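Local atomic coordinates of quinoline 2-oxidoreductase large subunit (Pseudomonas putida, PDB entry 1T3Q), a protein that carries the molybdopterin cytosine dinucleotide and molybdenum centre of a molybdenum hydroxylase that probably oxidises quinoline at its 2-position. Residues 33-39 with 202-207; 244-248 with 534-538; 301-305 with 381-386. All blocks are in the same frame, centred on the assembly; numbering follows the deposited sequence.

Contact 1: residues 33-39 with 202-207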
ATOM      1  N   TYR B  33      -8.067  -2.020 -10.003  1.00 15.89           N
ATOM      2  CA  TYR B  33      -8.534  -3.401  -9.983  1.00 15.06           C
ATOM      3  C   TYR B  33      -7.377  -4.361  -9.689  1.00 14.79           C
ATOM      4  O   TYR B  33      -6.210  -3.968  -9.695  1.00 15.93           O
ATOM      5  CB  TYR B  33      -9.208  -3.750 -11.313  1.00 13.44           C
ATOM      6  CG  TYR B  33     -10.358  -2.827 -11.681  1.00 16.37           C
ATOM      7  CD1 TYR B  33     -10.120  -1.562 -12.224  1.00 16.57           C
ATOM      8  CD2 TYR B  33     -11.685  -3.226 -11.499  1.00 15.89           C
ATOM      9  CE1 TYR B  33     -11.176  -0.715 -12.584  1.00 17.42           C
ATOM     10  CE2 TYR B  33     -12.750  -2.388 -11.851  1.00 14.49           C
ATOM     11  CZ  TYR B  33     -12.486  -1.136 -12.398  1.00 16.46           C
ATOM     12  OH  TYR B  33     -13.530  -0.328 -12.788  1.00 15.11           O
ATOM     13  N   ILE B  34      -7.700  -5.626  -9.447  1.00 13.24           N
ATOM     14  CA  ILE B  34      -6.675  -6.597  -9.091  1.00 13.76           C
ATOM     15  C   ILE B  34      -5.488  -6.693 -10.061  1.00 12.36           C
ATOM     16  O   ILE B  34      -4.337  -6.750  -9.633  1.00 15.08           O
ATOM     17  CB  ILE B  34      -7.314  -7.992  -8.864  1.00 13.37           C
ATOM     18  CG1 ILE B  34      -6.294  -8.940  -8.234  1.00 12.93           C
ATOM     19  CG2 ILE B  34      -7.861  -8.542 -10.167  1.00 13.84           C
ATOM     20  CD1 ILE B  34      -5.834  -8.505  -6.850  1.00 14.43           C
ATOM     21  N   ALA B  35      -5.755  -6.696 -11.363  1.00 13.15           N
ATOM     22  CA  ALA B  35      -4.678  -6.790 -12.345  1.00 13.26           C
ATOM     23  C   ALA B  35      -3.830  -5.521 -12.422  1.00 14.55           C
ATOM     24  O   ALA B  35      -2.731  -5.538 -12.974  1.00 15.37           O
ATOM     25  CB  ALA B  35      -5.256  -7.123 -13.727  1.00 11.09           C
ATOM     26  N   ASP B  36      -4.332  -4.420 -11.868  1.00 15.53           N
ATOM     27  CA  ASP B  36      -3.592  -3.159 -11.901  1.00 16.53           C
ATOM     28  C   ASP B  36      -2.558  -3.062 -10.788  1.00 17.54           C
ATOM     29  O   ASP B  36      -1.663  -2.220 -10.838  1.00 18.03           O
ATOM     30  CB  ASP B  36      -4.552  -1.961 -11.796  1.00 15.28           C
ATOM     31  CG  ASP B  36      -5.650  -2.000 -12.841  1.00 16.09           C
ATOM     32  OD1 ASP B  36      -5.387  -2.531 -13.937  1.00 18.08           O
ATOM     33  OD2 ASP B  36      -6.770  -1.497 -12.577  1.00 17.49           O
ATOM     34  N   LEU B  37      -2.672  -3.926  -9.786  1.00 16.08           N
ATOM     35  CA  LEU B  37      -1.746  -3.893  -8.664  1.00 16.63           C
ATOM     36  C   LEU B  37      -0.319  -4.254  -9.069  1.00 16.93           C
ATOM     37  O   LEU B  37      -0.093  -5.203  -9.816  1.00 18.16           O
ATOM     38  CB  LEU B  37      -2.225  -4.843  -7.557  1.00 18.78           C
ATOM     39  CG  LEU B  37      -1.385  -4.883  -6.274  1.00 21.20           C
ATOM     40  CD1 LEU B  37      -1.566  -3.593  -5.490  1.00 20.54           C
ATOM     41  CD2 LEU B  37      -1.816  -6.076  -5.420  1.00 21.17           C
ATOM     42  N   VAL B  38       0.638  -3.477  -8.571  1.00 19.61           N
ATOM     43  CA  VAL B  38       2.046  -3.715  -8.854  1.00 20.42           C
ATOM     44  C   VAL B  38       2.812  -3.838  -7.546  1.00 21.30           C
ATOM     45  O   VAL B  38       2.791  -2.926  -6.717  1.00 19.92           O
ATOM     46  CB  VAL B  38       2.668  -2.559  -9.679  1.00 21.32           C
ATOM     47  CG1 VAL B  38       4.180  -2.771  -9.822  1.00 22.97           C
ATOM     48  CG2 VAL B  38       2.017  -2.499 -11.062  1.00 20.39           C
ATOM     49  N   LEU B  39       3.474  -4.974  -7.359  1.00 20.16           N
ATOM     50  CA  LEU B  39       4.268  -5.212  -6.159  1.00 22.41           C
ATOM     51  C   LEU B  39       5.697  -5.551  -6.574  1.00 24.02           C
ATOM     52  O   LEU B  39       5.918  -6.254  -7.563  1.00 23.82           O
ATOM     53  CB  LEU B  39       3.686  -6.365  -5.338  1.00 21.18           C
ATOM     54  CG  LEU B  39       2.291  -6.184  -4.737  1.00 21.86           C
ATOM     55  CD1 LEU B  39       1.966  -7.391  -3.881  1.00 21.29           C
ATOM     56  CD2 LEU B  39       2.231  -4.910  -3.904  1.00 23.50           C
ATOM     57  N   GLU B 202     -14.343  -8.359 -15.972  1.00 14.13           N
ATOM     58  CA  GLU B 202     -13.037  -8.563 -15.348  1.00 14.92           C
ATOM     59  C   GLU B 202     -13.048 -10.004 -14.837  1.00 14.48           C
ATOM     60  O   GLU B 202     -13.952 -10.393 -14.099  1.00 13.61           O
ATOM     61  CB  GLU B 202     -12.822  -7.637 -14.152  1.00 14.74           C
ATOM     62  CG  GLU B 202     -11.553  -7.974 -13.374  1.00 16.05           C
ATOM     63  CD  GLU B 202     -11.556  -7.418 -11.966  1.00 15.73           C
ATOM     64  OE1 GLU B 202     -12.543  -7.648 -11.235  1.00 14.96           O
ATOM     65  OE2 GLU B 202     -10.570  -6.760 -11.583  1.00 17.29           O
ATOM     66  N   THR B 203     -12.054 -10.793 -15.225  1.00 15.72           N
ATOM     67  CA  THR B 203     -11.995 -12.181 -14.780  1.00 15.81           C
ATOM     68  C   THR B 203     -11.516 -12.226 -13.332  1.00 15.89           C
ATOM     69  O   THR B 203     -11.272 -11.187 -12.716  1.00 16.06           O
ATOM     70  CB  THR B 203     -11.016 -12.996 -15.644  1.00 17.45           C
ATOM     71  OG1 THR B 203      -9.720 -12.389 -15.588  1.00 17.96           O
ATOM     72  CG2 THR B 203     -11.496 -13.048 -17.090  1.00 18.85           C
ATOM     73  N   ARG B 204     -11.365 -13.429 -12.790  1.00 15.90           N
ATOM     74  CA  ARG B 204     -10.904 -13.564 -11.415  1.00 17.11           C
ATOM     75  C   ARG B 204      -9.409 -13.306 -11.316  1.00 17.03           C
ATOM     76  O   ARG B 204      -8.666 -13.467 -12.287  1.00 17.84           O
ATOM     77  CB  ARG B 204     -11.211 -14.963 -10.878  1.00 16.45           C
ATOM     78  CG  ARG B 204     -12.694 -15.315 -10.872  1.00 19.15           C
ATOM     79  CD  ARG B 204     -12.878 -16.778 -10.499  1.00 19.29           C
ATOM     80  NE  ARG B 204     -12.129 -17.655 -11.392  1.00 18.21           N
ATOM     81  CZ  ARG B 204     -11.904 -18.942 -11.152  1.00 22.57           C
ATOM     82  NH1 ARG B 204     -11.209 -19.671 -12.017  1.00 23.25           N
ATOM     83  NH2 ARG B 204     -12.369 -19.502 -10.041  1.00 21.12           N
ATOM     84  N   GLY B 205      -8.974 -12.907 -10.130  1.00 17.44           N
ATOM     85  CA  GLY B 205      -7.569 -12.635  -9.925  1.00 17.96           C
ATOM     86  C   GLY B 205      -7.249 -12.441  -8.462  1.00 17.46           C
ATOM     87  O   GLY B 205      -8.122 -12.114  -7.662  1.00 17.40           O
ATOM     88  N   ALA B 206      -5.990 -12.658  -8.111  1.00 16.50           N
ATOM     89  CA  ALA B 206      -5.542 -12.489  -6.743  1.00 15.98           C
ATOM     90  C   ALA B 206      -4.024 -12.376  -6.720  1.00 17.59           C
ATOM     91  O   ALA B 206      -3.339 -12.904  -7.596  1.00 17.78           O
ATOM     92  CB  ALA B 206      -6.005 -13.670  -5.888  1.00 14.70           C
ATOM     93  N   VAL B 207      -3.507 -11.667  -5.722  1.00 16.89           N
ATOM     94  CA  VAL B 207      -2.074 -11.478  -5.559  1.00 18.23           C
ATOM     95  C   VAL B 207      -1.771 -11.657  -4.079  1.00 18.70           C
ATOM     96  O   VAL B 207      -2.384 -11.006  -3.233  1.00 18.35           O
ATOM     97  CB  VAL B 207      -1.624 -10.054  -5.985  1.00 19.72           C
ATOM     98  CG1 VAL B 207      -0.119  -9.909  -5.820  1.00 21.91           C
ATOM     99  CG2 VAL B 207      -2.020  -9.793  -7.430  1.00 17.47           C
TER
HETATM  100  O   HOH W   1     -10.234  -6.395  -8.978  1.00 19.54           O
HETATM  101  O   HOH W   2      -8.244  -6.482 -12.992  1.00 13.81           O
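Ile-34 lies over Gly-205 and points its far end at Val-207, packing a single 3-10 turn (residues 34-36) onto strand 205-211 of a mixed seven-stranded sheet. With CG1 anti to the backbone N (chi1 -169°), the longer branch runs along the strand, from Gly-205 towards Val-207: CG1 rests 3.6 Å from the carbonyl C of Gly-205, and CD1 stands 4.1 Å from Val-207 CG2, the two side chains sliding past each other in opposite directions. Glycine suits position 205 because a CB would drive straight into Ile-34 CG2. Val-207 is a compact, branched apolar side chain met by three others. Besides Ile-34 at CG2, it receives Leu-37 CD2 at CB and Leu-39 CD1 at CG1, the last at 3.8 Å. Trp-220, on the adjoining strand 216-221, touches the same three side chains of the loop.

The other end is polar. Glu-202 extends towards the 3-10 turn so that OE2 comes 3.3 Å from Tyr-33 CB, its carboxylate turned 88° against the ring, while OE1 is held by Lys-258 and the backbone N of Gly-252. Tyr-33 sends its hydroxyl to Cys-107 O of the small subunit, which places this corner at the subunit interface. Two waters each donate to Glu-202 OE2; one accepts from Ala-35 N, and the other accepts a hydrogen bond from Ile-34 N at 2.7 Å.

Contact 2: residues 244-248 with 534-538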
ATOM      1  N   ILE B 244      -3.119 -12.746   8.844  1.00 17.53           N
ATOM      2  CA  ILE B 244      -3.600 -12.645   7.475  1.00 17.63           C
ATOM      3  C   ILE B 244      -4.499 -11.436   7.275  1.00 18.40           C
ATOM      4  O   ILE B 244      -5.382 -11.159   8.096  1.00 17.60           O
ATOM      5  CB  ILE B 244      -4.440 -13.871   7.065  1.00 17.57           C
ATOM      6  CG1 ILE B 244      -3.635 -15.162   7.228  1.00 17.50           C
ATOM      7  CG2 ILE B 244      -4.906 -13.714   5.618  1.00 16.40           C
ATOM      8  CD1 ILE B 244      -4.440 -16.423   6.901  1.00 18.71           C
ATOM      9  N   GLU B 245      -4.267 -10.711   6.187  1.00 17.87           N
ATOM     10  CA  GLU B 245      -5.115  -9.580   5.847  1.00 17.61           C
ATOM     11  C   GLU B 245      -5.538  -9.766   4.404  1.00 17.07           C
ATOM     12  O   GLU B 245      -4.710 -10.054   3.538  1.00 17.68           O
ATOM     13  CB  GLU B 245      -4.393  -8.237   5.959  1.00 17.95           C
ATOM     14  CG  GLU B 245      -5.297  -7.083   5.496  1.00 19.55           C
ATOM     15  CD  GLU B 245      -4.593  -5.744   5.389  1.00 22.51           C
ATOM     16  OE1 GLU B 245      -5.275  -4.740   5.077  1.00 22.37           O
ATOM     17  OE2 GLU B 245      -3.367  -5.683   5.611  1.00 23.89           O
ATOM     18  N   VAL B 246      -6.828  -9.627   4.150  1.00 15.34           N
ATOM     19  CA  VAL B 246      -7.330  -9.743   2.793  1.00 15.36           C
ATOM     20  C   VAL B 246      -7.733  -8.333   2.373  1.00 15.86           C
ATOM     21  O   VAL B 246      -8.377  -7.621   3.135  1.00 16.13           O
ATOM     22  CB  VAL B 246      -8.545 -10.679   2.722  1.00 16.18           C
ATOM     23  CG1 VAL B 246      -9.240 -10.541   1.372  1.00 15.47           C
ATOM     24  CG2 VAL B 246      -8.084 -12.131   2.932  1.00 17.45           C
ATOM     25  N   ARG B 247      -7.322  -7.929   1.177  1.00 16.09           N
ATOM     26  CA  ARG B 247      -7.654  -6.602   0.661  1.00 14.40           C
ATOM     27  C   ARG B 247      -8.445  -6.762  -0.621  1.00 14.69           C
ATOM     28  O   ARG B 247      -8.180  -7.661  -1.412  1.00 14.42           O
ATOM     29  CB  ARG B 247      -6.383  -5.795   0.387  1.00 15.10           C
ATOM     30  CG  ARG B 247      -5.640  -5.396   1.652  1.00 17.91           C
ATOM     31  CD  ARG B 247      -4.392  -4.578   1.363  1.00 20.92           C
ATOM     32  NE  ARG B 247      -3.652  -4.345   2.601  1.00 23.90           N
ATOM     33  CZ  ARG B 247      -2.436  -3.815   2.672  1.00 25.57           C
ATOM     34  NH1 ARG B 247      -1.857  -3.653   3.854  1.00 26.65           N
ATOM     35  NH2 ARG B 247      -1.800  -3.448   1.568  1.00 25.98           N
ATOM     36  N   VAL B 248      -9.428  -5.893  -0.823  1.00 14.68           N
ATOM     37  CA  VAL B 248     -10.248  -5.963  -2.021  1.00 14.94           C
ATOM     38  C   VAL B 248     -10.128  -4.657  -2.789  1.00 17.10           C
ATOM     39  O   VAL B 248     -10.485  -3.599  -2.280  1.00 15.65           O
ATOM     40  CB  VAL B 248     -11.736  -6.182  -1.676  1.00 14.47           C
ATOM     41  CG1 VAL B 248     -12.538  -6.443  -2.953  1.00 13.92           C
ATOM     42  CG2 VAL B 248     -11.876  -7.360  -0.704  1.00 17.69           C
ATOM     43  N   GLY B 534     -12.805  -3.029   1.796  1.00 23.07           N
ATOM     44  CA  GLY B 534     -11.675  -3.660   1.134  1.00 22.64           C
ATOM     45  C   GLY B 534     -10.479  -4.019   1.999  1.00 22.90           C
ATOM     46  O   GLY B 534      -9.360  -4.144   1.493  1.00 21.98           O
ATOM     47  N   SER B 535     -10.702  -4.164   3.302  1.00 21.15           N
ATOM     48  CA  SER B 535      -9.642  -4.551   4.233  1.00 19.91           C
ATOM     49  C   SER B 535     -10.249  -5.264   5.431  1.00 19.81           C
ATOM     50  O   SER B 535     -11.253  -4.806   5.985  1.00 19.39           O
ATOM     51  CB  SER B 535      -8.860  -3.342   4.736  1.00 20.37           C
ATOM     52  OG  SER B 535      -7.918  -3.753   5.716  1.00 17.20           O
ATOM     53  N   THR B 536      -9.637  -6.378   5.825  1.00 17.06           N
ATOM     54  CA  THR B 536     -10.113  -7.153   6.965  1.00 15.98           C
ATOM     55  C   THR B 536      -9.431  -6.732   8.271  1.00 16.76           C
ATOM     56  O   THR B 536      -9.577  -7.399   9.301  1.00 16.89           O
ATOM     57  CB  THR B 536      -9.884  -8.660   6.748  1.00 13.91           C
ATOM     58  OG1 THR B 536      -8.492  -8.904   6.503  1.00 12.83           O
ATOM     59  CG2 THR B 536     -10.694  -9.156   5.562  1.00 14.44           C
ATOM     60  N   LYS B 537      -8.689  -5.630   8.236  1.00 16.42           N
ATOM     61  CA  LYS B 537      -8.015  -5.140   9.438  1.00 16.50           C
ATOM     62  C   LYS B 537      -9.016  -4.791  10.535  1.00 16.58           C
ATOM     63  O   LYS B 537      -8.690  -4.832  11.724  1.00 16.73           O
ATOM     64  CB  LYS B 537      -7.178  -3.900   9.125  1.00 17.84           C
ATOM     65  CG  LYS B 537      -5.791  -4.188   8.578  1.00 22.19           C
ATOM     66  CD  LYS B 537      -5.044  -2.877   8.439  1.00 25.00           C
ATOM     67  CE  LYS B 537      -3.553  -3.056   8.514  1.00 29.61           C
ATOM     68  NZ  LYS B 537      -2.882  -1.723   8.522  1.00 33.48           N
ATOM     69  N   ASN B 538     -10.226  -4.424  10.129  1.00 16.98           N
ATOM     70  CA  ASN B 538     -11.285  -4.071  11.071  1.00 17.99           C
ATOM     71  C   ASN B 538     -12.648  -4.469  10.516  1.00 17.81           C
ATOM     72  O   ASN B 538     -12.881  -4.411   9.306  1.00 17.64           O
ATOM     73  CB  ASN B 538     -11.249  -2.569  11.388  1.00 18.40           C
ATOM     74  CG  ASN B 538      -9.960  -2.152  12.092  1.00 22.77           C
ATOM     75  OD1 ASN B 538      -8.941  -1.875  11.451  1.00 21.19           O
ATOM     76  ND2 ASN B 538      -9.996  -2.129  13.418  1.00 24.06           N
TER
HETATM   77  O   HOH W   3      -6.939  -8.908   8.548  1.00 18.06           O
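A single antiparallel beta bridge, pairing Arg-247 with Ser-535, fastens the loop that follows strand 529-532 to strand 244-247, an outermost strand of its sheet within this chain. Val-248 N donates to Gly-534 O at 2.9 Å, from well above the carbonyl plane, and Thr-536 N reaches Val-246 O at 3.2 Å. The return bond from Val-246 N goes to a side chain instead: Thr-536 OG1, placed between the backbone N and the carbonyl carbon (chi1 57°), accepts it at 3.0 Å and nearly straight (171°). Threonine fits twice over, since its CG2 packs on Val-246 CB. Gly-534 has a positive phi and lies so close to Val-248 O that a CB would clash.

Beyond the backbone, Glu-245 stretches out fully to meet Ser-535. Its OE1 takes two donors from opposite faces of the carboxylate, Ser-535 OG at 2.9 Å and Arg-247 NE, while Arg-247 NH1 holds OE2, giving a side-on salt bridge that fixes the group's rotation. With an alanine here the Arg-247 guanidinium would probably lose its countercharge, and Ser-535 OG its acceptor across the bridge. The aliphatic chain of Lys-537 passes beside the carboxylate, CG 3.6 Å from Glu-245 OE1. Ser-535 OG also closes an ST turn, accepting from Lys-537 N at 3.2 Å.

Contact 3: residues 301-305 with 381-386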
ATOM      1  N   GLU B 301     -39.297 -30.676 -13.483  1.00 20.25           N
ATOM      2  CA  GLU B 301     -40.468 -31.344 -14.020  1.00 20.70           C
ATOM      3  C   GLU B 301     -41.584 -30.825 -13.131  1.00 20.81           C
ATOM      4  O   GLU B 301     -41.789 -31.317 -12.022  1.00 17.74           O
ATOM      5  CB  GLU B 301     -40.320 -32.857 -13.883  1.00 23.43           C
ATOM      6  CG  GLU B 301     -39.206 -33.427 -14.735  1.00 30.25           C
ATOM      7  CD  GLU B 301     -38.932 -34.883 -14.438  1.00 34.70           C
ATOM      8  OE1 GLU B 301     -39.903 -35.664 -14.350  1.00 36.34           O
ATOM      9  OE2 GLU B 301     -37.741 -35.247 -14.302  1.00 38.74           O
ATOM     10  N   MET B 302     -42.287 -29.813 -13.621  1.00 20.26           N
ATOM     11  CA  MET B 302     -43.338 -29.175 -12.853  1.00 20.36           C
ATOM     12  C   MET B 302     -44.742 -29.432 -13.369  1.00 20.93           C
ATOM     13  O   MET B 302     -44.967 -29.573 -14.571  1.00 22.40           O
ATOM     14  CB  MET B 302     -43.074 -27.667 -12.809  1.00 21.25           C
ATOM     15  CG  MET B 302     -43.939 -26.897 -11.827  1.00 23.01           C
ATOM     16  SD  MET B 302     -43.537 -25.134 -11.830  1.00 21.72           S
ATOM     17  CE  MET B 302     -42.066 -25.113 -10.850  1.00 21.11           C
ATOM     18  N   GLY B 303     -45.685 -29.494 -12.434  1.00 21.38           N
ATOM     19  CA  GLY B 303     -47.074 -29.717 -12.782  1.00 20.04           C
ATOM     20  C   GLY B 303     -47.925 -28.807 -11.921  1.00 19.42           C
ATOM     21  O   GLY B 303     -47.649 -28.635 -10.737  1.00 20.71           O
ATOM     22  N   LEU B 304     -48.947 -28.207 -12.519  1.00 20.43           N
ATOM     23  CA  LEU B 304     -49.843 -27.313 -11.801  1.00 20.25           C
ATOM     24  C   LEU B 304     -51.281 -27.736 -12.056  1.00 19.44           C
ATOM     25  O   LEU B 304     -51.699 -27.891 -13.199  1.00 20.42           O
ATOM     26  CB  LEU B 304     -49.638 -25.869 -12.272  1.00 21.22           C
ATOM     27  CG  LEU B 304     -50.516 -24.773 -11.658  1.00 22.98           C
ATOM     28  CD1 LEU B 304     -50.211 -24.630 -10.174  1.00 22.72           C
ATOM     29  CD2 LEU B 304     -50.244 -23.449 -12.376  1.00 24.99           C
ATOM     30  N   ALA B 305     -52.029 -27.946 -10.981  1.00 20.72           N
ATOM     31  CA  ALA B 305     -53.429 -28.340 -11.087  1.00 20.56           C
ATOM     32  C   ALA B 305     -54.253 -27.130 -10.666  1.00 20.43           C
ATOM     33  O   ALA B 305     -53.867 -26.411  -9.751  1.00 20.85           O
ATOM     34  CB  ALA B 305     -53.713 -29.522 -10.167  1.00 21.69           C
ATOM     35  N   ALA B 381     -40.277 -21.828 -14.876  1.00 16.84           N
ATOM     36  CA  ALA B 381     -41.229 -22.924 -15.002  1.00 18.10           C
ATOM     37  C   ALA B 381     -42.637 -22.593 -14.507  1.00 17.31           C
ATOM     38  O   ALA B 381     -43.615 -22.806 -15.225  1.00 17.74           O
ATOM     39  CB  ALA B 381     -40.693 -24.153 -14.266  1.00 16.58           C
ATOM     40  N   ARG B 382     -42.740 -22.067 -13.292  1.00 17.82           N
ATOM     41  CA  ARG B 382     -44.050 -21.745 -12.724  1.00 18.42           C
ATOM     42  C   ARG B 382     -44.774 -20.630 -13.476  1.00 17.36           C
ATOM     43  O   ARG B 382     -45.938 -20.775 -13.830  1.00 17.66           O
ATOM     44  CB  ARG B 382     -43.919 -21.351 -11.249  1.00 17.85           C
ATOM     45  CG  ARG B 382     -45.258 -21.274 -10.515  1.00 19.70           C
ATOM     46  CD  ARG B 382     -45.128 -20.533  -9.197  1.00 22.81           C
ATOM     47  NE  ARG B 382     -44.548 -19.213  -9.407  1.00 26.85           N
ATOM     48  CZ  ARG B 382     -43.321 -18.867  -9.039  1.00 26.50           C
ATOM     49  NH1 ARG B 382     -42.878 -17.644  -9.289  1.00 27.21           N
ATOM     50  NH2 ARG B 382     -42.547 -19.735  -8.400  1.00 26.01           N
ATOM     51  N   GLU B 383     -44.089 -19.516 -13.717  1.00 17.55           N
ATOM     52  CA  GLU B 383     -44.726 -18.407 -14.416  1.00 16.26           C
ATOM     53  C   GLU B 383     -45.155 -18.805 -15.823  1.00 17.09           C
ATOM     54  O   GLU B 383     -46.190 -18.355 -16.310  1.00 16.26           O
ATOM     55  CB  GLU B 383     -43.795 -17.194 -14.460  1.00 16.50           C
ATOM     56  CG  GLU B 383     -43.463 -16.616 -13.077  1.00 17.51           C
ATOM     57  CD  GLU B 383     -44.701 -16.157 -12.309  1.00 19.85           C
ATOM     58  OE1 GLU B 383     -45.014 -16.750 -11.251  1.00 20.33           O
ATOM     59  OE2 GLU B 383     -45.365 -15.201 -12.764  1.00 20.70           O
ATOM     60  N   THR B 384     -44.367 -19.653 -16.475  1.00 17.25           N
ATOM     61  CA  THR B 384     -44.708 -20.105 -17.817  1.00 19.10           C
ATOM     62  C   THR B 384     -45.953 -20.994 -17.776  1.00 19.46           C
ATOM     63  O   THR B 384     -46.818 -20.904 -18.644  1.00 19.61           O
ATOM     64  CB  THR B 384     -43.532 -20.878 -18.463  1.00 21.91           C
ATOM     65  OG1 THR B 384     -42.449 -19.970 -18.710  1.00 22.37           O
ATOM     66  CG2 THR B 384     -43.956 -21.511 -19.783  1.00 22.26           C
ATOM     67  N   LEU B 385     -46.045 -21.848 -16.763  1.00 18.69           N
ATOM     68  CA  LEU B 385     -47.202 -22.728 -16.624  1.00 18.47           C
ATOM     69  C   LEU B 385     -48.438 -21.928 -16.224  1.00 17.60           C
ATOM     70  O   LEU B 385     -49.551 -22.237 -16.643  1.00 18.45           O
ATOM     71  CB  LEU B 385     -46.923 -23.814 -15.583  1.00 17.16           C
ATOM     72  CG  LEU B 385     -45.891 -24.867 -15.995  1.00 18.49           C
ATOM     73  CD1 LEU B 385     -45.704 -25.880 -14.867  1.00 19.90           C
ATOM     74  CD2 LEU B 385     -46.360 -25.571 -17.258  1.00 18.68           C
ATOM     75  N   ILE B 386     -48.238 -20.895 -15.413  1.00 18.56           N
ATOM     76  CA  ILE B 386     -49.345 -20.048 -14.983  1.00 18.96           C
ATOM     77  C   ILE B 386     -49.960 -19.349 -16.199  1.00 20.99           C
ATOM     78  O   ILE B 386     -51.187 -19.263 -16.322  1.00 21.47           O
ATOM     79  CB  ILE B 386     -48.869 -19.007 -13.946  1.00 19.73           C
ATOM     80  CG1 ILE B 386     -48.568 -19.718 -12.620  1.00 18.64           C
ATOM     81  CG2 ILE B 386     -49.916 -17.913 -13.772  1.00 20.17           C
ATOM     82  CD1 ILE B 386     -48.051 -18.808 -11.517  1.00 18.14           C
TER
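Glu-383 OE1 is gripped by two nitrogens of its neighbour Arg-382, NE at 3.1 Å and NH1 at 3.0 Å, and by the hydroxyl of Tyr-348. Both nitrogens come side-on and hold the oxygen close to the guanidinium plane; NE meets the anti lone pair of Glu-383 OE1. Gln-379 OE1 takes a further bond from Arg-382 NH1, and Arg-401 pairs with the other carboxylate oxygen, so the buried carboxylate is probably well compensated. The bend at chi3 (55°) helps to turn the end of Arg-382 away from strand 301-305, leaving the base of the side chain for apolar contact: its CB lies 3.8 Å from Met-302 SD.

That sulfur belongs to a helix-on-sheet packing within the molybdopterin-binding region. Helix segment 381-386 runs over strand segment 301-305 with axes 9.1 Å apart at closest approach and crossing at -39°. Residues alternate along the strand, and Met-302 and Leu-304 both direct their side chains toward the helix. Met-302 leaves the backbone with CG anti to N; the extended chain brings SD 3.5 Å from Arg-382 N, and the turn at chi3 (-79°) then swings CE to 3.8 Å from Ala-381 CB. A flexible, unbranched thioether can follow the helix surface in this way, and the small alanine lets it come close. Leu-385 crosses the same side chain obliquely, fitting CD1 3.7 Å from Met-302 CG; Phe-191 of strand 185-193 packs beside both Leu-385 and Ala-381. Farther on, Leu-304 CD2 meets Ile-386 CG1 at 4.1 Å, with Phe-312 touching both side chains.

Contacts 1 and 2 reach the same seven-stranded sheet, their centres about 15 Å apart: contact 1 lays a loop over an interior strand, whereas contact 2 adds a loop to an outermost one. Contact 3 belongs to another sheet on the opposite side of the chain's centre, about 44 Å from contact 1 between centres. Chemistry follows place. Contact 3 is wholly buried and joins strand to helix mainly through apolar side chains; contact 1, also buried, couples such packing with water bridges near the small subunit. Only contact 2, partly buried, joins its segments by direct hydrogen bonds, and its loop also bonds to the second copy of this protein.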